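Local structure of flagellar hook-associated protein (Burkholderia pseudomallei, 4UT1) at residues N119-T122 / G123-T126; R137-A140 / M141-Q145; Q365-T368 / S369-L373; G571-A574 / L575-S578. The protein probably serves as a structural component of the bacterial flagellum, as the junction protein associated with the flagellar hook. All coordinates share one frame; numbering follows the deposited sequence.

Contact 1 (N119-T122 / G123-T126); sequences NYFT and GLQT. With EDO (1,2-ethanediol), chain C.
Tyr120 and Leu124, one helical turn apart, supply the main apolar contact, and their side chains cross obliquely. Leu124 CG sits over one face of the tyrosine ring, 4.1 Å above its plane and displaced toward the rim. The closest approach comes from the methyl CD1, which lies 3.4 Å from Tyr120 CE2. With CG anti to its own backbone N (chi1 178°), the tyrosine ring is carried under the leucine, which explains the approach over a face. Leu124 CD1 also reaches the neighbouring ring, 4.4 Å from Phe121 CD1, so one methyl bridges both aromatics.

Backbone bonding is mainly i to i+4. Gly123 N meets Asn119 O at 2.9 Å, the shortest of the set, and the series continues from Leu124 N to Tyr120 O, Gln125 N to Phe121 O and Thr126 N to Thr122 O. Two weak i to i+3 branches join Leu124 N to Phe121 O and Gln125 N to Thr122 O.

Polar side chains occupy the other flank. Thr122 OG1 is turned back over the helix (chi1 66°), 3.2 Å from Asn119 O. Asn119 ND2 makes a weak hydrogen bond to a bound ethanediol.

Tyr120 also packs edge-to-face with Phe314 and with Phe337. Such a division, with aromatic and aliphatic groups inward and amide and hydroxyl groups outward, is typical of an amphipathic helix in a helical bundle, here helix 113-129.

Contact 2 (R137-A140 / M141-Q145); sequences RQTA and MSNAQ. With EDO (1,2-ethanediol), chain C; EDO (1,2-ethanediol), chain H.
Asn143 packs one turn on from Thr139 and Ala140 in helix 134-193, and its side chain can be traced outward. CB rests 3.4 Å from Ala140 O. The next atom, CG, stands anti to the carbonyl carbon (chi1 -67°), which brings it 3.4 Å from Thr139 O. From there the amide divides. OD1 accepts a hydrogen bond of 2.8 Å from O1 of one ethanediol, a molecule also bonded to Thr146. ND2 donates to O1 of a second ethanediol at 2.7 Å, with an N-H...O angle of 154°; both molecules probably come from the crystallisation liquor. The same nitrogen bonds a water 3.1 Å away that donates weakly to Ala140 O. With partners on both oxygen and nitrogen, the rotation of the amide is well defined. Thr139 CG2 lies beside it, 4.0 Å from ND2, the two side chains pointing the same way.

At its base, Asn143 N bonds Thr139 O at 3.0 Å with an N-H...O angle of 164°. Elsewhere, the Gln138 and Met141 side chains cross at about a right angle, Gln138 NE2 being 4.0 Å from Met141 CB. Ala140 and Ala144 pack on the preceding, antiparallel helix 113-129, as is typical of an alpha-helical hairpin.

Contact 3 (Q365-T368 / S369-L373); sequences QPTT and SDYAL
Thr367 and Thr368 are the residues of 365-368 that meet Tyr371, whose side chain reaches back from the start of a strand to the loop before it. The chain arrives through Pro366 and stays extended through Thr367. This residue makes the closest approach: its CB bond points toward 369-373, and CB lies 3.2 Å from Tyr371 OH. The methyl CG2 is a little further from that oxygen, at 3.7 Å, while OG1 stands 3.8 Å from Tyr371 CE2. The side chains approach at a slant, so the threonine leans on the phenol end of the ring.

Thr367 OG1 is placed between the backbone N and the carbonyl carbon (chi1 51°), where it meets a water at 2.7 Å. That water donates to Ser369 O, also at 2.7 Å, and so bridges the Thr367 side chain to the Ser369 backbone. At Thr368 the chain changes course (psi 3°), and its N passes 3.7 Å from Tyr371 OH.

The phenol oxygen is held from the next residue: Ser369 N donates to Tyr371 OH at 3.2 Å with an N-H...O angle of 141°. Loop backbone and ring end are thereby joined.

Pro366 and Thr368 lie against helix 287-322, whereas Tyr371 opens strand 371-375, hydrogen-bonded between strands 421-425 and 380-384. Its ring packs on Leu382 and Pro426; the preceding Asp370, which touches helix 287-322, forms a salt bridge with Arg428.

Contact 4 (G571-A574 / L575-S578); sequences GRNA and LALS
Asn573 and Leu577 form the close side of this first helical turn. Leu577 N donates to Asn573 O at 2.8 Å with an N-H...O angle of 163°, and the leucine CG folds over the same carbonyl oxygen at 3.4 Å. The two side chains meet at a slant, with Leu577 CD1 4.0 Å from Asn573 ND2. A chi1 of -160° swings the asparagine CG away from the backbone N, toward Leu577. Its amide is satisfied elsewhere: ND2 donates to Ala445 O, and OD1 accepts from Gln321. Ala576 CB lies 4.2 Å from Asn573 OD1.

Ser578 is likewise buried. Its N bonds Ala574 O at 2.9 Å, and its OG, turned back along the helix, donates to Leu575 O at 2.7 Å. Where the helix begins, Gly571, at the N-cap position, takes a regular bond from Leu575 N at 3.0 Å.

The looser side is that of Leu575, which is exposed: though its CB rests 3.5 Å from Arg572 O, the rest of the side chain leads away from 571-574. Arg572 leads away from 575-578 but is held by a salt bridge to Asp570 and a hydrogen bond to Val450 O.

In the fold, Ala574, Leu577 and Ser578 bear on helix 113-129, while Ala576 and Leu577 meet helix 287-322, so the short helix 572-579 lies against both.

Overall arrangement
All four contacts are local, each joining residues a few positions apart within one continuous run; none closes a long loop or encloses another, and they follow in series along the chain. Contact 1 lies on helix 113-129; the chain then turns into helix 134-193, where contact 2 sits about 9 Å away between centres and touches it. Far later in sequence, contact 4 returns to the same end of the molecule and packs on contact 1 from another side: contact 1 lies between, with contacts 2 and 4 about 7 Å apart at their nearest atoms. Contact 3, at the entry to strand 371-375 in the D2-like domain, stands apart, its centre about 30 Å from that of contact 1.

Contact 1 (N119-T122 / G123-T126)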
# COMPACT_ATOMS: atom_id res chain seq x y z
N ASN A 119 -18.46 0.97 -9.43
CA ASN A 119 -19.83 0.54 -9.18
C ASN A 119 -20.29 0.83 -7.76
O ASN A 119 -21.46 1.15 -7.53
CB ASN A 119 -19.97 -0.96 -9.50
CG ASN A 119 -20.00 -1.23 -10.99
OD1 ASN A 119 -20.15 -0.32 -11.79
ND2 ASN A 119 -19.87 -2.50 -11.38
N TYR A 120 -19.37 0.73 -6.81
CA TYR A 120 -19.71 1.02 -5.42
C TYR A 120 -20.10 2.48 -5.28
O TYR A 120 -21.12 2.80 -4.67
CB TYR A 120 -18.54 0.72 -4.47
CG TYR A 120 -18.91 1.09 -3.05
CD1 TYR A 120 -19.78 0.29 -2.32
CD2 TYR A 120 -18.44 2.26 -2.46
CE1 TYR A 120 -20.14 0.63 -1.02
CE2 TYR A 120 -18.79 2.60 -1.18
CZ TYR A 120 -19.64 1.79 -0.47
OH TYR A 120 -19.99 2.12 0.81
N PHE A 121 -19.28 3.37 -5.83
CA PHE A 121 -19.59 4.79 -5.74
C PHE A 121 -20.84 5.18 -6.54
O PHE A 121 -21.62 6.00 -6.08
CB PHE A 121 -18.37 5.62 -6.18
CG PHE A 121 -17.23 5.58 -5.19
CD1 PHE A 121 -17.43 5.96 -3.86
CD2 PHE A 121 -15.97 5.14 -5.57
CE1 PHE A 121 -16.39 5.91 -2.95
CE2 PHE A 121 -14.93 5.09 -4.66
CZ PHE A 121 -15.14 5.47 -3.35
N THR A 122 -21.09 4.57 -7.70
CA THR A 122 -22.32 4.94 -8.41
C THR A 122 -23.55 4.40 -7.67
O THR A 122 -24.62 5.00 -7.71
CB THR A 122 -22.32 4.49 -9.89
OG1 THR A 122 -22.34 3.06 -9.98
CG2 THR A 122 -21.09 5.03 -10.60
N GLY A 123 -23.38 3.29 -6.97
CA GLY A 123 -24.44 2.77 -6.13
C GLY A 123 -24.88 3.78 -5.08
O GLY A 123 -26.06 3.89 -4.76
N LEU A 124 -23.92 4.53 -4.54
CA LEU A 124 -24.20 5.51 -3.50
C LEU A 124 -24.89 6.74 -4.08
O LEU A 124 -25.60 7.46 -3.39
CB LEU A 124 -22.90 5.89 -2.78
CG LEU A 124 -22.25 4.73 -2.01
CD1 LEU A 124 -20.96 5.17 -1.32
CD2 LEU A 124 -23.21 4.18 -0.98
N GLN A 125 -24.68 6.98 -5.37
CA GLN A 125 -25.41 8.05 -6.05
C GLN A 125 -26.90 7.71 -6.12
O GLN A 125 -27.77 8.59 -5.99
CB GLN A 125 -24.83 8.29 -7.44
CG GLN A 125 -25.62 9.29 -8.26
CD GLN A 125 -24.79 9.89 -9.38
OE1 GLN A 125 -23.89 9.24 -9.91
NE2 GLN A 125 -25.09 11.13 -9.73
N THR A 126 -27.21 6.44 -6.34
CA THR A 126 -28.59 5.97 -6.33
C THR A 126 -29.20 6.19 -4.96
O THR A 126 -30.34 6.63 -4.84
CB THR A 126 -28.67 4.47 -6.72
OG1 THR A 126 -28.18 4.33 -8.05
CG2 THR A 126 -30.08 3.96 -6.65
C1 EDO C . -21.74 -5.59 -8.46
O1 EDO C . -22.49 -5.69 -7.24
C2 EDO C . -21.04 -4.23 -8.53
O2 EDO C . -19.62 -4.37 -8.67

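Contact 2 (R137-A140 / M141-Q145)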
# COMPACT_ATOMS: atom_id res chain seq x y z
N ARG A 137 -30.25 0.87 -0.68
CA ARG A 137 -29.23 0.69 0.34
C ARG A 137 -28.73 -0.75 0.30
O ARG A 137 -27.54 -1.01 0.43
CB ARG A 137 -29.76 1.05 1.73
CG ARG A 137 -29.85 2.58 1.93
CD ARG A 137 -30.75 2.99 3.07
NE ARG A 137 -30.71 4.44 3.27
CZ ARG A 137 -29.89 5.05 4.11
NH1 ARG A 137 -29.02 4.34 4.83
NH2 ARG A 137 -29.92 6.38 4.23
N GLN A 138 -29.65 -1.68 0.09
CA GLN A 138 -29.26 -3.08 -0.04
C GLN A 138 -28.36 -3.31 -1.26
O GLN A 138 -27.38 -4.06 -1.19
CB GLN A 138 -30.49 -3.97 -0.14
CG GLN A 138 -30.14 -5.44 0.04
CD GLN A 138 -29.28 -5.65 1.27
OE1 GLN A 138 -29.73 -5.43 2.40
NE2 GLN A 138 -28.03 -6.04 1.06
N THR A 139 -28.68 -2.66 -2.37
CA THR A 139 -27.87 -2.75 -3.57
C THR A 139 -26.47 -2.21 -3.33
O THR A 139 -25.47 -2.83 -3.72
CB THR A 139 -28.52 -2.02 -4.74
OG1 THR A 139 -29.72 -2.71 -5.11
CG2 THR A 139 -27.59 -1.96 -5.95
N ALA A 140 -26.39 -1.05 -2.67
CA ALA A 140 -25.10 -0.47 -2.30
C ALA A 140 -24.26 -1.45 -1.49
O ALA A 140 -23.04 -1.55 -1.69
CB ALA A 140 -25.31 0.82 -1.52
N MET A 141 -24.88 -2.14 -0.55
CA MET A 141 -24.14 -3.10 0.28
C MET A 141 -23.69 -4.32 -0.53
O MET A 141 -22.62 -4.89 -0.26
CB MET A 141 -25.00 -3.53 1.48
CG MET A 141 -25.17 -2.43 2.52
SD MET A 141 -23.56 -2.05 3.28
CE MET A 141 -24.04 -0.88 4.52
N SER A 142 -24.48 -4.73 -1.52
CA SER A 142 -24.09 -5.82 -2.41
C SER A 142 -22.86 -5.44 -3.23
O SER A 142 -21.96 -6.26 -3.41
CB SER A 142 -25.23 -6.25 -3.33
OG SER A 142 -26.27 -6.84 -2.57
N ASN A 143 -22.84 -4.19 -3.70
CA ASN A 143 -21.67 -3.62 -4.38
C ASN A 143 -20.43 -3.66 -3.49
O ASN A 143 -19.32 -3.98 -3.96
CB ASN A 143 -21.95 -2.17 -4.82
CG ASN A 143 -23.00 -2.09 -5.90
OD1 ASN A 143 -23.19 -3.04 -6.65
ND2 ASN A 143 -23.69 -0.97 -5.98
N ALA A 144 -20.61 -3.30 -2.22
CA ALA A 144 -19.53 -3.37 -1.23
C ALA A 144 -19.04 -4.81 -1.08
O ALA A 144 -17.84 -5.06 -1.01
CB ALA A 144 -20.01 -2.84 0.11
N GLN A 145 -19.98 -5.75 -1.03
CA GLN A 145 -19.61 -7.15 -0.82
C GLN A 145 -18.85 -7.70 -2.02
O GLN A 145 -17.91 -8.49 -1.87
CB GLN A 145 -20.85 -8.00 -0.52
CG GLN A 145 -21.40 -7.74 0.89
CD GLN A 145 -22.76 -8.37 1.16
OE1 GLN A 145 -23.52 -8.65 0.23
NE2 GLN A 145 -23.07 -8.59 2.44
C1 EDO C . -21.74 -5.59 -8.46
O1 EDO C . -22.49 -5.69 -7.24
C2 EDO C . -21.04 -4.23 -8.53
O2 EDO C . -19.62 -4.37 -8.67
C1 EDO H . -25.36 -0.02 -8.79
O1 EDO H . -25.77 -0.05 -7.43
C2 EDO H . -24.18 0.91 -8.99
O2 EDO H . -23.44 0.43 -10.11
O HOH W 1 -22.74 1.04 -3.78

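Contact 3 (Q365-T368 / S369-L373)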
# COMPACT_ATOMS: atom_id res chain seq x y z
N GLN A 365 -4.30 8.74 2.38
CA GLN A 365 -3.10 8.78 1.54
C GLN A 365 -2.02 7.87 2.10
O GLN A 365 -1.01 8.34 2.64
CB GLN A 365 -2.58 10.21 1.40
CG GLN A 365 -3.63 11.20 0.90
CD GLN A 365 -3.13 12.62 0.91
OE1 GLN A 365 -2.57 13.10 -0.07
NE2 GLN A 365 -3.31 13.31 2.03
N PRO A 366 -2.21 6.56 1.98
CA PRO A 366 -1.26 5.59 2.53
C PRO A 366 -0.00 5.49 1.69
O PRO A 366 0.04 5.98 0.55
CB PRO A 366 -2.05 4.27 2.49
CG PRO A 366 -2.95 4.44 1.33
CD PRO A 366 -3.33 5.90 1.28
N THR A 367 1.02 4.87 2.25
CA THR A 367 2.21 4.52 1.50
C THR A 367 1.87 3.40 0.53
O THR A 367 0.83 2.76 0.67
CB THR A 367 3.34 4.05 2.43
OG1 THR A 367 2.83 3.04 3.30
CG2 THR A 367 3.82 5.24 3.28
N THR A 368 2.76 3.17 -0.44
CA THR A 368 2.50 2.17 -1.49
C THR A 368 3.61 1.14 -1.64
O THR A 368 3.54 0.30 -2.55
CB THR A 368 2.31 2.83 -2.86
OG1 THR A 368 3.46 3.61 -3.18
CG2 THR A 368 1.07 3.74 -2.85
N SER A 369 4.64 1.22 -0.80
CA SER A 369 5.76 0.26 -0.85
C SER A 369 5.98 -0.52 0.45
O SER A 369 5.12 -0.51 1.34
CB SER A 369 7.07 0.98 -1.23
OG SER A 369 8.08 0.02 -1.57
N ASP A 370 7.12 -1.21 0.55
CA ASP A 370 7.52 -1.93 1.76
C ASP A 370 8.78 -1.27 2.30
O ASP A 370 9.61 -0.80 1.51
CB ASP A 370 7.86 -3.41 1.52
CG ASP A 370 6.69 -4.24 0.98
OD1 ASP A 370 5.51 -3.93 1.26
OD2 ASP A 370 6.99 -5.24 0.29
N TYR A 371 8.96 -1.27 3.61
CA TYR A 371 10.08 -0.53 4.19
C TYR A 371 10.84 -1.29 5.26
O TYR A 371 10.35 -2.26 5.83
CB TYR A 371 9.59 0.81 4.78
CG TYR A 371 8.69 1.53 3.82
CD1 TYR A 371 9.22 2.35 2.83
CD2 TYR A 371 7.32 1.32 3.85
CE1 TYR A 371 8.38 2.98 1.91
CE2 TYR A 371 6.48 1.94 2.93
CZ TYR A 371 7.01 2.76 1.96
OH TYR A 371 6.16 3.36 1.06
N ALA A 372 12.05 -0.82 5.54
CA ALA A 372 12.75 -1.25 6.74
C ALA A 372 13.11 0.02 7.51
O ALA A 372 13.58 0.97 6.91
CB ALA A 372 13.99 -2.07 6.41
N LEU A 373 12.82 0.03 8.81
CA LEU A 373 13.31 1.07 9.72
C LEU A 373 14.53 0.55 10.48
O LEU A 373 14.45 -0.43 11.23
CB LEU A 373 12.24 1.49 10.72
CG LEU A 373 12.66 2.70 11.57
CD1 LEU A 373 12.38 3.96 10.80
CD2 LEU A 373 11.95 2.68 12.89
O HOH W 2 2.83 0.73 1.95

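Contact 4 (G571-A574 / L575-S578)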
# COMPACT_ATOMS: atom_id res chain seq x y z
N GLY A 571 -30.09 13.36 1.13
CA GLY A 571 -29.03 12.53 0.58
C GLY A 571 -27.75 13.27 0.24
O GLY A 571 -26.96 12.79 -0.57
N ARG A 572 -27.54 14.43 0.86
CA ARG A 572 -26.34 15.21 0.57
C ARG A 572 -25.05 14.45 0.88
O ARG A 572 -24.06 14.56 0.16
CB ARG A 572 -26.37 16.52 1.35
CG ARG A 572 -27.29 17.57 0.74
CD ARG A 572 -27.32 18.80 1.62
NE ARG A 572 -28.25 18.61 2.72
CZ ARG A 572 -28.20 19.25 3.88
NH1 ARG A 572 -27.22 20.12 4.13
NH2 ARG A 572 -29.11 18.99 4.80
N ASN A 573 -25.06 13.66 1.94
CA ASN A 573 -23.81 12.97 2.26
C ASN A 573 -23.58 11.75 1.37
O ASN A 573 -22.43 11.39 1.11
CB ASN A 573 -23.74 12.55 3.72
CG ASN A 573 -22.31 12.28 4.15
OD1 ASN A 573 -21.45 13.17 4.04
ND2 ASN A 573 -22.03 11.04 4.58
N ALA A 574 -24.66 11.10 0.95
CA ALA A 574 -24.54 10.01 -0.00
C ALA A 574 -23.97 10.56 -1.30
O ALA A 574 -23.13 9.94 -1.93
CB ALA A 574 -25.89 9.33 -0.24
N LEU A 575 -24.42 11.75 -1.69
CA LEU A 575 -23.88 12.41 -2.88
C LEU A 575 -22.38 12.63 -2.71
O LEU A 575 -21.59 12.37 -3.63
CB LEU A 575 -24.60 13.74 -3.16
CG LEU A 575 -24.06 14.51 -4.38
CD1 LEU A 575 -24.24 13.68 -5.62
CD2 LEU A 575 -24.75 15.86 -4.56
N ALA A 576 -21.98 13.11 -1.54
CA ALA A 576 -20.57 13.34 -1.25
C ALA A 576 -19.78 12.02 -1.28
O ALA A 576 -18.68 11.94 -1.85
CB ALA A 576 -20.40 14.04 0.09
N LEU A 577 -20.35 10.98 -0.67
CA LEU A 577 -19.73 9.65 -0.72
C LEU A 577 -19.48 9.22 -2.15
O LEU A 577 -18.38 8.76 -2.47
CB LEU A 577 -20.61 8.61 -0.01
CG LEU A 577 -20.55 8.59 1.51
CD1 LEU A 577 -21.82 7.96 2.06
CD2 LEU A 577 -19.30 7.82 1.99
N SER A 578 -20.50 9.36 -3.01
CA SER A 578 -20.42 8.93 -4.40
C SER A 578 -19.34 9.68 -5.18
O SER A 578 -18.71 9.12 -6.08
CB SER A 578 -21.77 9.10 -5.12
OG SER A 578 -22.00 10.47 -5.44